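Local coordinates for carbohydrate deacetylase Agd3 (Neosartorya fumigata, PDB 6NWZ), which probably removes N-acetyl groups from the fungal exopolysaccharide galactosaminogalactan, a step required for biofilm formation by Aspergillus fumigatus, at residues Asn251-Met257 against Gly542-Gln547; Phe299-Asn305 against Phe383-Thr389; Arg453-Asn459 against Met486-Trp492; Gly280-Trp284 against Phe570-Glu575. All blocks are in the same frame, centred on the assembly; numbering follows the deposited sequence.

Contact 1: residues Asn251-Met257 against Gly542-Gln547; sequences NTQIDDM and GYMFHQ. With ZN (zinc ion), chain M; ZN (zinc ion), chain L.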
# COMPACT_ATOMS: atom_id res chain seq x y z
N ASN A 251 8.16 2.42 0.30
CA ASN A 251 9.25 2.09 1.21
C ASN A 251 9.90 0.79 0.75
O ASN A 251 9.24 -0.25 0.70
CB ASN A 251 8.74 1.95 2.64
CG ASN A 251 8.04 3.20 3.13
OD1 ASN A 251 8.18 4.27 2.54
ND2 ASN A 251 7.30 3.08 4.22
N THR A 252 11.19 0.85 0.43
CA THR A 252 11.94 -0.30 -0.06
C THR A 252 13.09 -0.58 0.90
O THR A 252 14.07 0.17 0.93
CB THR A 252 12.45 -0.06 -1.48
OG1 THR A 252 13.35 1.05 -1.49
CG2 THR A 252 11.29 0.25 -2.41
N GLN A 253 12.98 -1.66 1.66
CA GLN A 253 13.95 -1.99 2.71
C GLN A 253 14.96 -3.01 2.21
O GLN A 253 14.60 -3.98 1.54
CB GLN A 253 13.24 -2.53 3.95
CG GLN A 253 12.42 -1.49 4.67
CD GLN A 253 11.75 -2.05 5.89
OE1 GLN A 253 11.36 -3.22 5.92
NE2 GLN A 253 11.62 -1.23 6.92
N ILE A 254 16.23 -2.78 2.54
CA ILE A 254 17.34 -3.63 2.11
C ILE A 254 17.88 -4.35 3.34
O ILE A 254 18.58 -3.74 4.16
CB ILE A 254 18.44 -2.83 1.41
CG1 ILE A 254 17.86 -1.94 0.32
CG2 ILE A 254 19.49 -3.78 0.84
CD1 ILE A 254 17.11 -2.69 -0.75
N ASP A 255 17.56 -5.63 3.47
CA ASP A 255 18.01 -6.42 4.61
C ASP A 255 19.45 -6.91 4.39
O ASP A 255 19.97 -6.89 3.27
CB ASP A 255 17.09 -7.62 4.84
CG ASP A 255 15.67 -7.22 5.19
OD1 ASP A 255 15.38 -6.01 5.33
OD2 ASP A 255 14.83 -8.14 5.33
N ASP A 256 20.08 -7.32 5.49
CA ASP A 256 21.33 -8.07 5.47
C ASP A 256 22.53 -7.21 5.09
O ASP A 256 23.54 -7.73 4.60
CB ASP A 256 21.25 -9.28 4.54
CG ASP A 256 20.19 -10.28 4.97
OD1 ASP A 256 19.47 -10.01 5.95
OD2 ASP A 256 20.09 -11.34 4.32
N MET A 257 22.46 -5.90 5.30
CA MET A 257 23.61 -5.05 4.99
C MET A 257 24.77 -5.37 5.92
O MET A 257 24.60 -5.54 7.13
CB MET A 257 23.24 -3.57 5.11
CG MET A 257 24.37 -2.62 4.71
SD MET A 257 24.93 -2.77 3.00
CE MET A 257 23.41 -2.44 2.11
N GLY A 542 5.49 -1.72 3.26
CA GLY A 542 6.76 -1.64 2.58
C GLY A 542 7.06 -2.90 1.79
O GLY A 542 6.25 -3.82 1.69
N TYR A 543 8.26 -2.93 1.21
CA TYR A 543 8.67 -4.02 0.34
C TYR A 543 10.03 -4.56 0.78
O TYR A 543 10.91 -3.81 1.21
CB TYR A 543 8.71 -3.55 -1.14
CG TYR A 543 7.33 -3.24 -1.68
CD1 TYR A 543 6.73 -2.01 -1.42
CD2 TYR A 543 6.62 -4.17 -2.43
CE1 TYR A 543 5.46 -1.72 -1.89
CE2 TYR A 543 5.35 -3.88 -2.91
CZ TYR A 543 4.77 -2.65 -2.64
OH TYR A 543 3.51 -2.35 -3.11
N MET A 544 10.18 -5.88 0.66
CA MET A 544 11.33 -6.60 1.20
C MET A 544 12.37 -6.84 0.10
O MET A 544 12.06 -7.45 -0.93
CB MET A 544 10.88 -7.93 1.80
CG MET A 544 12.02 -8.83 2.22
SD MET A 544 11.54 -10.56 2.11
CE MET A 544 11.38 -10.75 0.34
N PHE A 545 13.59 -6.38 0.34
CA PHE A 545 14.74 -6.68 -0.52
C PHE A 545 15.94 -6.99 0.36
O PHE A 545 15.89 -6.88 1.59
CB PHE A 545 15.05 -5.52 -1.48
CG PHE A 545 13.91 -5.18 -2.41
CD1 PHE A 545 13.66 -5.95 -3.53
CD2 PHE A 545 13.08 -4.10 -2.14
CE1 PHE A 545 12.60 -5.64 -4.39
CE2 PHE A 545 12.03 -3.78 -2.99
CZ PHE A 545 11.79 -4.55 -4.11
N HIS A 546 17.04 -7.40 -0.28
CA HIS A 546 18.23 -7.83 0.44
C HIS A 546 19.48 -7.28 -0.24
O HIS A 546 19.44 -6.86 -1.40
CB HIS A 546 18.29 -9.36 0.55
CG HIS A 546 17.20 -9.93 1.42
ND1 HIS A 546 15.88 -9.95 1.03
CD2 HIS A 546 17.24 -10.46 2.66
CE1 HIS A 546 15.15 -10.49 1.99
NE2 HIS A 546 15.95 -10.80 3.00
N GLN A 547 20.59 -7.31 0.51
CA GLN A 547 21.79 -6.59 0.08
C GLN A 547 22.33 -7.12 -1.24
O GLN A 547 22.85 -6.35 -2.05
CB GLN A 547 22.86 -6.66 1.17
CG GLN A 547 23.35 -8.07 1.50
CD GLN A 547 24.55 -8.50 0.66
OE1 GLN A 547 25.30 -7.67 0.15
NE2 GLN A 547 24.73 -9.81 0.53
ZN ZN M . 14.99 -10.57 5.12
ZN ZN L . 18.00 -10.86 6.97

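Contact 2: residues Phe299-Asn305 against Phe383-Thr389; sequences FVEVGHN and FGHISHT. With ZN (zinc ion), chain L.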
# COMPACT_ATOMS: atom_id res chain seq x y z
N PHE A 299 13.62 7.51 -0.97
CA PHE A 299 14.94 7.10 -0.52
C PHE A 299 14.91 5.63 -0.16
O PHE A 299 13.85 5.02 -0.01
CB PHE A 299 15.44 7.96 0.66
CG PHE A 299 14.63 7.82 1.92
CD1 PHE A 299 14.85 6.77 2.80
CD2 PHE A 299 13.68 8.77 2.25
CE1 PHE A 299 14.11 6.66 3.97
CE2 PHE A 299 12.95 8.67 3.42
CZ PHE A 299 13.16 7.61 4.28
N VAL A 300 16.11 5.05 -0.02
CA VAL A 300 16.28 3.63 0.23
C VAL A 300 16.65 3.42 1.69
O VAL A 300 17.60 4.03 2.19
CB VAL A 300 17.35 3.03 -0.70
CG1 VAL A 300 17.48 1.54 -0.46
CG2 VAL A 300 17.03 3.34 -2.15
N GLU A 301 15.90 2.56 2.37
CA GLU A 301 16.10 2.26 3.79
C GLU A 301 16.83 0.94 3.94
O GLU A 301 16.48 -0.06 3.30
CB GLU A 301 14.77 2.21 4.54
CG GLU A 301 14.89 2.32 6.05
CD GLU A 301 13.54 2.43 6.73
OE1 GLU A 301 12.58 1.80 6.24
OE2 GLU A 301 13.44 3.15 7.75
N VAL A 302 17.83 0.92 4.83
CA VAL A 302 18.78 -0.18 4.94
C VAL A 302 18.71 -0.77 6.34
O VAL A 302 18.68 -0.03 7.34
CB VAL A 302 20.21 0.29 4.61
CG1 VAL A 302 21.19 -0.85 4.79
CG2 VAL A 302 20.26 0.82 3.19
N GLY A 303 18.69 -2.10 6.43
CA GLY A 303 18.76 -2.80 7.69
C GLY A 303 20.12 -3.44 7.86
O GLY A 303 20.54 -4.26 7.05
N HIS A 304 20.81 -3.04 8.93
CA HIS A 304 22.21 -3.39 9.14
C HIS A 304 22.37 -4.56 10.09
O HIS A 304 21.59 -4.74 11.03
CB HIS A 304 22.99 -2.19 9.69
CG HIS A 304 22.95 -0.98 8.82
ND1 HIS A 304 23.72 -0.87 7.68
CD2 HIS A 304 22.26 0.18 8.92
CE1 HIS A 304 23.49 0.31 7.11
NE2 HIS A 304 22.60 0.96 7.85
N ASN A 305 23.42 -5.35 9.86
CA ASN A 305 23.88 -6.38 10.80
C ASN A 305 25.30 -6.02 11.20
O ASN A 305 26.24 -6.25 10.44
CB ASN A 305 23.81 -7.76 10.17
CG ASN A 305 22.41 -8.15 9.78
OD1 ASN A 305 22.00 -7.95 8.64
ND2 ASN A 305 21.66 -8.71 10.72
N PHE A 383 20.32 7.79 2.90
CA PHE A 383 19.57 6.55 3.04
C PHE A 383 18.87 6.50 4.39
O PHE A 383 19.20 7.25 5.32
CB PHE A 383 20.49 5.33 2.89
CG PHE A 383 21.11 5.18 1.52
CD1 PHE A 383 22.14 6.01 1.12
CD2 PHE A 383 20.66 4.21 0.65
CE1 PHE A 383 22.71 5.88 -0.13
CE2 PHE A 383 21.23 4.06 -0.60
CZ PHE A 383 22.25 4.90 -0.99
N GLY A 384 17.89 5.60 4.50
CA GLY A 384 17.31 5.27 5.78
C GLY A 384 18.07 4.15 6.47
O GLY A 384 18.74 3.34 5.84
N HIS A 385 17.95 4.10 7.80
CA HIS A 385 18.72 3.14 8.58
C HIS A 385 17.87 2.56 9.69
O HIS A 385 17.13 3.28 10.36
CB HIS A 385 19.98 3.81 9.15
CG HIS A 385 20.82 4.48 8.11
ND1 HIS A 385 21.80 3.83 7.41
CD2 HIS A 385 20.79 5.75 7.63
CE1 HIS A 385 22.36 4.66 6.55
NE2 HIS A 385 21.76 5.83 6.66
N ILE A 386 17.98 1.24 9.87
CA ILE A 386 17.25 0.53 10.92
C ILE A 386 18.04 -0.72 11.26
O ILE A 386 18.85 -1.21 10.46
CB ILE A 386 15.81 0.20 10.46
CG1 ILE A 386 14.95 -0.25 11.65
CG2 ILE A 386 15.84 -0.84 9.35
CD1 ILE A 386 13.60 -0.78 11.26
N SER A 387 17.83 -1.24 12.47
CA SER A 387 18.56 -2.41 12.94
C SER A 387 17.95 -3.70 12.39
O SER A 387 16.73 -3.85 12.32
CB SER A 387 18.56 -2.48 14.47
OG SER A 387 19.16 -3.68 14.92
N HIS A 388 18.83 -4.63 12.01
CA HIS A 388 18.44 -5.96 11.54
C HIS A 388 19.05 -7.04 12.43
O HIS A 388 19.34 -8.15 11.97
CB HIS A 388 18.85 -6.14 10.08
CG HIS A 388 18.18 -7.29 9.39
ND1 HIS A 388 16.82 -7.51 9.47
CD2 HIS A 388 18.67 -8.26 8.59
CE1 HIS A 388 16.51 -8.58 8.76
NE2 HIS A 388 17.62 -9.05 8.21
N THR A 389 19.25 -6.71 13.72
CA THR A 389 19.96 -7.50 14.73
C THR A 389 21.45 -7.59 14.46
O THR A 389 21.91 -7.33 13.34
CB THR A 389 19.38 -8.91 14.89
OG1 THR A 389 19.67 -9.69 13.72
CG2 THR A 389 17.88 -8.85 15.11
ZN ZN L . 18.00 -10.86 6.97

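Contact 3: residues Arg453-Asn459 against Met486-Trp492; sequences RNCVGDN and MQVNPRW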
# COMPACT_ATOMS: atom_id res chain seq x y z
N ARG A 453 9.60 -1.27 19.97
CA ARG A 453 8.16 -1.33 20.15
C ARG A 453 7.42 -1.85 18.93
O ARG A 453 6.28 -2.31 19.07
CB ARG A 453 7.61 0.06 20.51
CG ARG A 453 8.23 0.68 21.74
CD ARG A 453 7.69 0.04 23.00
NE ARG A 453 8.30 0.60 24.20
CZ ARG A 453 9.30 0.02 24.86
NH1 ARG A 453 9.79 -1.14 24.43
NH2 ARG A 453 9.81 0.58 25.94
N ASN A 454 8.03 -1.79 17.75
CA ASN A 454 7.38 -2.21 16.52
C ASN A 454 8.40 -2.93 15.65
O ASN A 454 9.61 -2.87 15.88
CB ASN A 454 6.80 -1.02 15.76
CG ASN A 454 7.87 -0.03 15.35
OD1 ASN A 454 8.57 -0.24 14.37
ND2 ASN A 454 8.02 1.04 16.13
N CYS A 455 7.90 -3.59 14.61
CA CYS A 455 8.77 -4.30 13.69
C CYS A 455 8.04 -4.45 12.36
O CYS A 455 7.07 -3.74 12.08
CB CYS A 455 9.19 -5.65 14.29
SG CYS A 455 7.90 -6.92 14.26
N VAL A 456 8.51 -5.40 11.55
CA VAL A 456 7.95 -5.64 10.24
C VAL A 456 7.73 -7.14 10.10
O VAL A 456 8.45 -7.95 10.69
CB VAL A 456 8.87 -5.09 9.13
CG1 VAL A 456 10.11 -5.96 8.94
CG2 VAL A 456 8.12 -4.94 7.85
N GLY A 457 6.69 -7.52 9.36
CA GLY A 457 6.31 -8.92 9.26
C GLY A 457 6.56 -9.54 7.91
O GLY A 457 7.59 -9.27 7.27
N ASP A 458 5.63 -10.38 7.46
CA ASP A 458 5.74 -11.04 6.16
C ASP A 458 4.33 -11.30 5.66
O ASP A 458 3.61 -12.13 6.24
CB ASP A 458 6.53 -12.34 6.26
CG ASP A 458 6.75 -12.99 4.91
OD1 ASP A 458 6.49 -12.34 3.87
OD2 ASP A 458 7.18 -14.16 4.88
N ASN A 459 3.93 -10.62 4.58
CA ASN A 459 2.57 -10.72 4.08
C ASN A 459 2.26 -12.07 3.43
O ASN A 459 1.10 -12.28 3.05
CB ASN A 459 2.28 -9.59 3.09
CG ASN A 459 2.02 -8.27 3.79
OD1 ASN A 459 2.27 -8.13 4.98
ND2 ASN A 459 1.51 -7.29 3.04
N MET A 486 3.52 -5.90 20.91
CA MET A 486 4.42 -5.57 19.81
C MET A 486 3.63 -5.35 18.53
O MET A 486 2.75 -6.15 18.18
CB MET A 486 5.46 -6.67 19.61
CG MET A 486 6.69 -6.24 18.83
SD MET A 486 7.79 -5.16 19.76
CE MET A 486 8.24 -6.24 21.12
N GLN A 487 3.94 -4.26 17.82
CA GLN A 487 3.22 -3.90 16.61
C GLN A 487 3.95 -4.47 15.40
O GLN A 487 5.11 -4.12 15.14
CB GLN A 487 3.08 -2.38 16.50
CG GLN A 487 2.26 -1.91 15.30
CD GLN A 487 2.22 -0.40 15.17
OE1 GLN A 487 2.34 0.33 16.16
NE2 GLN A 487 2.04 0.08 13.95
N VAL A 488 3.27 -5.33 14.65
CA VAL A 488 3.82 -5.95 13.45
C VAL A 488 3.22 -5.25 12.24
O VAL A 488 2.04 -5.43 11.93
CB VAL A 488 3.55 -7.46 13.42
CG1 VAL A 488 4.12 -8.07 12.15
CG2 VAL A 488 4.14 -8.13 14.65
N ASN A 489 4.04 -4.46 11.56
CA ASN A 489 3.57 -3.78 10.36
C ASN A 489 3.76 -4.67 9.13
O ASN A 489 4.77 -5.37 9.03
CB ASN A 489 4.32 -2.46 10.15
CG ASN A 489 4.27 -1.56 11.37
OD1 ASN A 489 3.26 -0.91 11.63
ND2 ASN A 489 5.36 -1.52 12.12
N PRO A 490 2.81 -4.65 8.21
CA PRO A 490 2.90 -5.54 7.04
C PRO A 490 4.03 -5.14 6.09
O PRO A 490 4.49 -3.99 6.07
CB PRO A 490 1.53 -5.38 6.37
CG PRO A 490 1.04 -4.04 6.83
CD PRO A 490 1.56 -3.88 8.22
N ARG A 491 4.47 -6.12 5.31
CA ARG A 491 5.51 -5.92 4.30
C ARG A 491 5.32 -6.94 3.18
O ARG A 491 5.08 -8.12 3.44
CB ARG A 491 6.92 -6.05 4.88
CG ARG A 491 8.04 -5.65 3.91
CD ARG A 491 9.39 -5.47 4.60
NE ARG A 491 10.03 -6.75 4.92
CZ ARG A 491 11.30 -6.89 5.29
NH1 ARG A 491 11.78 -8.09 5.56
NH2 ARG A 491 12.09 -5.83 5.39
N TRP A 492 5.46 -6.47 1.95
CA TRP A 492 5.33 -7.30 0.77
C TRP A 492 6.65 -7.98 0.41
O TRP A 492 7.73 -7.42 0.60
CB TRP A 492 4.85 -6.47 -0.42
CG TRP A 492 3.48 -5.86 -0.24
CD1 TRP A 492 3.18 -4.53 -0.18
CD2 TRP A 492 2.24 -6.57 -0.10
NE1 TRP A 492 1.82 -4.37 -0.02
CE2 TRP A 492 1.23 -5.60 0.04
CE3 TRP A 492 1.89 -7.92 -0.08
CZ2 TRP A 492 -0.11 -5.94 0.20
CZ3 TRP A 492 0.56 -8.26 0.08
CH2 TRP A 492 -0.42 -7.27 0.21
O HOH W 1 9.13 -9.29 4.86

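Contact 4: residues Gly280-Trp284 against Phe570-Glu575; sequences GISAW and FQAWVE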
# COMPACT_ATOMS: atom_id res chain seq x y z
N GLY A 280 26.99 3.38 -7.10
CA GLY A 280 26.01 3.32 -8.17
C GLY A 280 24.59 3.54 -7.68
O GLY A 280 23.80 4.25 -8.31
N ILE A 281 24.25 2.95 -6.54
CA ILE A 281 22.92 3.14 -5.97
C ILE A 281 22.72 4.59 -5.55
O ILE A 281 21.65 5.17 -5.78
CB ILE A 281 22.69 2.17 -4.80
CG1 ILE A 281 22.94 0.73 -5.24
CG2 ILE A 281 21.30 2.35 -4.23
CD1 ILE A 281 21.94 0.22 -6.26
N SER A 282 23.74 5.20 -4.95
CA SER A 282 23.62 6.59 -4.51
C SER A 282 23.37 7.52 -5.69
O SER A 282 22.48 8.38 -5.64
CB SER A 282 24.88 7.02 -3.76
OG SER A 282 25.09 6.23 -2.60
N ALA A 283 24.15 7.36 -6.76
CA ALA A 283 23.99 8.21 -7.93
C ALA A 283 22.62 8.02 -8.57
O ALA A 283 22.11 8.93 -9.23
CB ALA A 283 25.10 7.93 -8.94
N TRP A 284 22.01 6.85 -8.37
CA TRP A 284 20.75 6.53 -9.02
C TRP A 284 19.54 7.05 -8.26
O TRP A 284 18.47 7.20 -8.86
CB TRP A 284 20.66 5.01 -9.21
CG TRP A 284 19.30 4.49 -9.55
CD1 TRP A 284 18.74 4.42 -10.79
CD2 TRP A 284 18.34 3.96 -8.64
NE1 TRP A 284 17.48 3.87 -10.71
CE2 TRP A 284 17.21 3.58 -9.40
CE3 TRP A 284 18.32 3.76 -7.25
CZ2 TRP A 284 16.08 3.03 -8.82
CZ3 TRP A 284 17.19 3.21 -6.68
CH2 TRP A 284 16.08 2.85 -7.46
N PHE A 570 17.42 -4.89 -8.03
CA PHE A 570 16.61 -4.01 -7.20
C PHE A 570 16.22 -2.75 -7.97
O PHE A 570 15.04 -2.36 -7.97
CB PHE A 570 17.37 -3.64 -5.92
CG PHE A 570 16.77 -2.49 -5.17
CD1 PHE A 570 15.64 -2.69 -4.39
CD2 PHE A 570 17.31 -1.22 -5.25
CE1 PHE A 570 15.07 -1.63 -3.70
CE2 PHE A 570 16.75 -0.17 -4.56
CZ PHE A 570 15.63 -0.37 -3.79
N GLN A 571 17.18 -2.10 -8.62
CA GLN A 571 16.87 -0.91 -9.40
C GLN A 571 15.89 -1.22 -10.53
O GLN A 571 14.96 -0.45 -10.79
CB GLN A 571 18.15 -0.29 -9.95
CG GLN A 571 19.07 0.24 -8.87
CD GLN A 571 20.46 0.53 -9.39
OE1 GLN A 571 21.29 -0.37 -9.51
NE2 GLN A 571 20.72 1.79 -9.71
N ALA A 572 16.08 -2.36 -11.21
CA ALA A 572 15.17 -2.73 -12.29
C ALA A 572 13.74 -2.88 -11.79
O ALA A 572 12.79 -2.58 -12.53
CB ALA A 572 15.63 -4.02 -12.96
N TRP A 573 13.56 -3.35 -10.56
CA TRP A 573 12.22 -3.46 -10.00
C TRP A 573 11.64 -2.08 -9.72
O TRP A 573 10.50 -1.79 -10.10
CB TRP A 573 12.26 -4.32 -8.73
CG TRP A 573 10.91 -4.56 -8.10
CD1 TRP A 573 10.08 -5.62 -8.32
CD2 TRP A 573 10.23 -3.72 -7.15
NE1 TRP A 573 8.94 -5.50 -7.57
CE2 TRP A 573 9.00 -4.34 -6.85
CE3 TRP A 573 10.54 -2.50 -6.54
CZ2 TRP A 573 8.09 -3.79 -5.95
CZ3 TRP A 573 9.63 -1.96 -5.64
CH2 TRP A 573 8.42 -2.60 -5.36
N VAL A 574 12.42 -1.22 -9.07
CA VAL A 574 11.94 0.13 -8.76
C VAL A 574 11.65 0.90 -10.04
O VAL A 574 10.63 1.59 -10.15
CB VAL A 574 12.95 0.85 -7.85
CG1 VAL A 574 12.50 2.29 -7.57
CG2 VAL A 574 13.14 0.08 -6.55
N GLU A 575 12.54 0.80 -11.03
CA GLU A 575 12.29 1.46 -12.31
C GLU A 575 10.97 0.99 -12.92
O GLU A 575 10.18 1.80 -13.41
CB GLU A 575 13.45 1.20 -13.27
CG GLU A 575 14.73 1.95 -12.92
CD GLU A 575 14.66 3.43 -13.26
OE1 GLU A 575 13.70 3.84 -13.95
OE2 GLU A 575 15.56 4.18 -12.84

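Contact 1: residues Asn251-Met257 against Gly542-Gln547
Asp255 and His546 adopt nearly the same first torsion, CG anti to the carbonyl carbon (chi1 -63° and -67°), and this sends carboxylate and imidazole off one face of two paired strands toward a common zinc ion. OD2 of Asp255 lies 2.4 Å from that zinc, and NE2 of His546 lies 2.3 Å from it. The two groups do not lie flat on each other: their planes stand 72° apart, and Asp255 CB sits over one face of the imidazole, 4.0 Å from the His546 ring centroid, in a CH-pi contact. Asp256 approaches the same ring differently, its OD2 coming to the edge 3.4 Å from His546 CD2. Its OD1 binds a second zinc, completed by His388 and His392, an Asp-His-His set of ligands as in metal-dependent polysaccharide deacetylases. The strands are adjacent parallel members of the sheet that lines this site, and they are joined by alternating backbone bonds from Tyr543 N to Asn251 O through Asp255 N to Phe545 O. A weak one, Gln547 N to Asp255 O, follows where the second strand ends. On the face bearing Thr252, Ile254, Tyr543 and Phe545 the contact between side chains is mostly apolar, with Ile254 CD1 packed 3.6 Å from Phe545 CB. Back on the metal face, the other oxygen of Asp255, OD1, forms a salt bridge with Arg491, which may help to fix the carboxylate's rotation.

Contact 2: residues Phe299-Asn305 against Phe383-Thr389
His388 crosses to His304 and Asn305 at the end of the neighbouring strand, and its side chain can be followed atom by atom. CB rests against the backbone, 3.2 Å from His304 O, with the carbonyl carbon of Gly303 next to it. With chi1 at -163°, CG points away from its own backbone N and the ring is carried past Asn305, whose OD1 approaches the ring edge at 3.3 Å from His388 CD2. At the tip, His388 NE2 binds a zinc ion at 2.2 Å, the ion also held by Asp256 and His392. The ligand thus stands just past the C-terminal end of a parallel strand, the usual place for functional groups in barrels and sheets built from beta-alpha units. Strands 300-304 and 384-387 run side by side here, tied by backbone bonds from Gly384 N to Val300 O through His388 N to His304 O. On the face away from Ile386, His304 and His385 meet rim to rim with their ring planes only 12° apart. NE2 of His304 and ND1 of His385 are 3.0 Å apart in a nearly straight hydrogen bond (171°) that either could donate, and the far nitrogen of His385 bonds to Arg380 O. Val302 CG1 lies over one face of the His304 ring, toward its rim. Near the starts of the strands, Phe383 CD2 packs 3.8 Å from Val300 CB, and Trp374 stands edge-to-face with both Phe383 and His304. At this same end Phe299 and Glu301 converge on Gly384, with Phe299 CD1 3.7 Å from Gly384 N and Glu301 CG lying against the glycine backbone.

Contact 3: residues Arg453-Asn459 against Met486-Trp492
Asn459 meets both Arg491 and Trp492, and one torsion serves both contacts: with chi1 at -77°, CG lies beside its own backbone N and the amide turns back over the opposite strand. OD1 accepts from Arg491 N at 3.0 Å, the donor lying well above the carbonyl plane. ND2 sits over one face of the indole, 3.2 Å from Trp492 CE3, with the amide almost perpendicular to the ring, and it also bonds to Asp541. Asn489 folds likewise toward its neighbour, so that ND2 reaches Cys455 O at 2.8 Å while its own backbone N bonds to the same oxygen. Two donors thus grip one carbonyl. Arg491 begins extended and then bends at chi3 (76°), wrapping its aliphatic part round Val456: CG2 of Val456 touches Arg491 CB at 3.4 Å, and CG1 lies over the centre of the guanidinium. A water accepts from Arg491 NE at 2.7 Å and donates to Gly457 O, bridging the two segments. The guanidinium reaches Gln253 and the zinc ligand Asp255, and Trp492 stacks on the zinc ligand His534. Parallel strands 454-456 and 487-492, in one sheet with 542-546, probably form barrel wall, as in the distorted beta-alpha barrels of polysaccharide deacetylases.

Contact 4: residues Gly280-Trp284 against Phe570-Glu575
Trp284 fits as a knob among Phe570, Gln571, Val574 and Glu575, and nearly all the close packing of this helix pair gathers round its indole. A chi1 of 166° swings CG to the far side of CB from the backbone N, which projects the ring straight into the facing helix. Gln571 lies over one face: its CG is 3.8 Å from the centroid of the six-membered ring of Trp284, a CH-pi contact, while its NE2 hangs over the five-membered part, 3.1 Å from Trp284 CG. The amide is turned almost at right angles to the indole, and its OE1 bonds to Ser568. At the rim, Val574 CG1 touches Trp284 CH2 at 3.6 Å, whereas Phe570 CE2 comes obliquely to Trp284 CZ3 at 4.0 Å. The indole N-H is satisfied too: NE1 donates to Glu575 OE2 at 2.9 Å (156°), and OE2 receives it on the lone pair directed away from the other carboxylate oxygen. That second oxygen forms a salt bridge with Lys291 and a hydrogen bond with Gln579. The two helices belong to the layer outside the sheet: helix 275-289 leads into strand 300-304, and helix 569-584 sends Phe570 down onto Thr252, Ile254 and Phe545. Their short segments run nearly parallel, at 16°, yet the axes stay 12.2 Å apart, a spacing spanned by long side chains. Packing is thinner toward Gly280, which is partly exposed and brings only its O to 4.2 Å from Gln571 NE2. Ile281 CD1 touches the amide end, 3.4 Å from Gln571 OE1. Ala283, exposed, and Ser282, partly so, lie on the side of their helix that does not meet Gln571.

In the fold
All four contacts are largely buried, but they belong to different layers. Contacts 1, 2 and 3 are parallel strand pairs of one sheet. Strands 252-257 and 300-304 are neighbours joining contacts 1 and 2, and strands 542-546 and 487-492 do the same for contacts 1 and 3. Contacts 1 and 2 share a zinc ion, so ladder bonding there is combined with metal ligands, whereas contact 3 supplies an arginine behind the site and side-chain amides that bind backbone within the pair, and is partly exposed at its ends. Contact 4 lacks strands and metal: it packs two outer helices through one tryptophan, touching contact 1 through aromatic rings and contact 2 through Phe383. Contacts 3 and 4 do not touch.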